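Local coordinates for F1 capsule-anchoring protein (Yersinia pestis, PDB 2XET) that is the outer-membrane usher that probably assembles and exports F1 capsular antigen fibres at the bacterial surface, at residues L6-S11 against L81-I86. Sequence-based numbering, arbitrary orientation. Where two conformers were deposited one is given.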
loop_
_atom_site.group_PDB
_atom_site.type_symbol
_atom_site.label_atom_id
_atom_site.label_comp_id
_atom_site.label_asym_id
_atom_site.label_seq_id
_atom_site.Cartn_x
_atom_site.Cartn_y
_atom_site.Cartn_z
ATOM N N LEU A 6 -3.023 -5.912 1.597
ATOM C CA LEU A 6 -3.478 -4.555 1.904
ATOM C C LEU A 6 -4.507 -4.046 0.899
ATOM O O LEU A 6 -4.213 -3.933 -0.298
ATOM C CB LEU A 6 -2.272 -3.605 1.936
ATOM C CG LEU A 6 -2.537 -2.161 2.346
ATOM C CD1 LEU A 6 -3.029 -2.095 3.794
ATOM C CD2 LEU A 6 -1.260 -1.343 2.152
ATOM N N HIS A 7 -5.731 -3.796 1.377
ATOM C CA HIS A 7 -6.779 -3.280 0.518
ATOM C C HIS A 7 -6.739 -1.773 0.573
ATOM O O HIS A 7 -6.918 -1.192 1.641
ATOM C CB HIS A 7 -8.173 -3.771 0.974
ATOM C CG HIS A 7 -9.282 -3.408 0.041
ATOM N ND1 HIS A 7 -10.597 -3.326 0.454
ATOM C CD2 HIS A 7 -9.284 -3.117 -1.284
ATOM C CE1 HIS A 7 -11.359 -2.988 -0.573
ATOM N NE2 HIS A 7 -10.589 -2.852 -1.637
ATOM N N LEU A 8 -6.470 -1.151 -0.572
ATOM C CA LEU A 8 -6.342 0.298 -0.657
ATOM C C LEU A 8 -7.580 0.911 -1.274
ATOM O O LEU A 8 -8.130 0.354 -2.202
ATOM C CB LEU A 8 -5.114 0.656 -1.515
ATOM C CG LEU A 8 -3.747 0.304 -0.925
ATOM C CD1 LEU A 8 -2.712 0.252 -2.060
ATOM C CD2 LEU A 8 -3.327 1.304 0.163
ATOM N N LYS A 9 -8.009 2.067 -0.771
ATOM C CA LYS A 9 -9.059 2.843 -1.442
ATOM C C LYS A 9 -8.622 4.304 -1.385
ATOM O O LYS A 9 -8.063 4.728 -0.365
ATOM C CB LYS A 9 -10.424 2.641 -0.768
ATOM C CG LYS A 9 -11.598 3.250 -1.545
ATOM C CD LYS A 9 -12.969 2.846 -1.001
ATOM C CE LYS A 9 -13.060 3.091 0.508
ATOM N NZ LYS A 9 -14.425 2.970 1.073
ATOM N N ARG A 10 -8.850 5.053 -2.472
ATOM C CA ARG A 10 -8.473 6.458 -2.491
ATOM C C ARG A 10 -9.350 7.262 -1.519
ATOM O O ARG A 10 -10.480 6.851 -1.204
ATOM C CB ARG A 10 -8.634 7.034 -3.902
ATOM C CG ARG A 10 -7.586 6.501 -4.905
ATOM C CD ARG A 10 -8.132 6.580 -6.337
ATOM N NE ARG A 10 -8.681 7.890 -6.691
ATOM C CZ ARG A 10 -8.345 8.581 -7.784
ATOM N NH1 ARG A 10 -7.461 8.109 -8.641
ATOM N NH2 ARG A 10 -8.920 9.750 -8.027
ATOM N N SER A 11 -8.843 8.429 -1.085
ATOM C CA SER A 11 -9.612 9.320 -0.200
ATOM C C SER A 11 -10.930 9.847 -0.837
ATOM O O SER A 11 -11.862 10.270 -0.110
ATOM C CB SER A 11 -8.739 10.462 0.326
ATOM O OG SER A 11 -8.001 11.063 -0.721
ATOM N N LEU A 81 -5.569 -6.495 5.781
ATOM C CA LEU A 81 -5.756 -5.144 6.317
ATOM C C LEU A 81 -6.281 -4.166 5.267
ATOM O O LEU A 81 -6.142 -4.400 4.057
ATOM C CB LEU A 81 -4.427 -4.624 6.863
ATOM C CG LEU A 81 -3.677 -5.412 7.952
ATOM C CD1 LEU A 81 -2.567 -4.567 8.545
ATOM C CD2 LEU A 81 -4.623 -5.885 9.056
ATOM N N SER A 82 -6.871 -3.067 5.746
ATOM C CA SER A 82 -7.375 -2.014 4.869
ATOM C C SER A 82 -6.864 -0.666 5.333
ATOM O O SER A 82 -6.708 -0.435 6.539
ATOM C CB SER A 82 -8.904 -1.976 4.873
ATOM O OG SER A 82 -9.475 -3.157 4.319
ATOM N N THR A 83 -6.604 0.228 4.384
ATOM C CA THR A 83 -6.272 1.597 4.756
ATOM C C THR A 83 -6.653 2.590 3.652
ATOM O O THR A 83 -6.971 2.197 2.533
ATOM C CB THR A 83 -4.788 1.738 5.161
ATOM O OG1 THR A 83 -4.608 2.973 5.871
ATOM C CG2 THR A 83 -3.858 1.689 3.919
ATOM N N THR A 84 -6.692 3.863 4.010
ATOM C CA THR A 84 -6.946 4.908 3.030
ATOM C C THR A 84 -5.668 5.324 2.358
ATOM O O THR A 84 -4.621 5.432 2.997
ATOM C CB THR A 84 -7.526 6.158 3.706
ATOM O OG1 THR A 84 -8.679 5.785 4.443
ATOM C CG2 THR A 84 -7.920 7.214 2.686
ATOM N N CYS A 85 -5.772 5.568 1.057
ATOM C CA CYS A 85 -4.677 6.148 0.301
ATOM C C CYS A 85 -5.067 7.613 0.013
ATOM O O CYS A 85 -5.968 7.887 -0.794
ATOM C CB CYS A 85 -4.455 5.332 -0.976
ATOM S SG CYS A 85 -2.806 5.412 -1.717
ATOM N N ILE A 86 -4.396 8.529 0.696
ATOM C CA ILE A 86 -4.778 9.937 0.641
ATOM C C ILE A 86 -4.176 10.558 -0.619
ATOM O O ILE A 86 -2.947 10.562 -0.813
ATOM C CB ILE A 86 -4.349 10.682 1.935
ATOM C CG1 ILE A 86 -5.160 10.147 3.128
ATOM C CG2 ILE A 86 -4.515 12.183 1.774
ATOM C CD1 ILE A 86 -4.723 10.685 4.510
#
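The parallel pairing of the first and last strands of the usher C-terminal domain brings residues 6-10 alongside 81-86, with Leu6 next to Leu81 and Arg10 next to Cys85. A ladder of backbone hydrogen bonds joins them: His7 N gives an almost straight bond to Leu81 O (2.8 Å, 174°), His7 O accepts from Thr83 N at 3.1 Å, and Lys9 O takes Cys85 N at 2.8 Å. Between these, Lys9 N reaches Thr83 O only weakly, at 3.5 Å. The ladder ends where the strand turns into loop, Ser11 N giving to Cys85 O from above the carbonyl plane with a bent N-H...O angle of 130°. Ser11 OG bonds to Leu87 N.

On the face that carries Leu6, Leu8, Thr83 and Cys85, Thr83 is the meeting point of two leucines. With OG1 anti to the backbone N (chi1 -164°), CG2 falls between the N and the carbonyl carbon, where the methyl meets Leu8 CD2 at 3.8 Å, the two side chains running side by side, and Leu6 CD1 at 3.9 Å, approached at a slant. Leu8 CD2 also touches CB of Cys85, and the SG of that cysteine forms the disulfide with Cys63 of strand 62-68. Val53 of strand 48-54 and Ser65 of strand 62-68 pack against both Leu8 and Cys85.

The face of His7, Ser82, Lys9 and Thr84 is exposed. There Ser82 OG sits at the edge of the His7 imidazole, near its plane and 4.0 Å from ND1, while Thr84 CG2 rests on Ser11 CA. Strand 2-10 lies between parallel 79-87 and antiparallel 39-45, and one disulfide links its parallel neighbour to the next strand, in a compact all-beta domain consistent with the transthyretin-like clan.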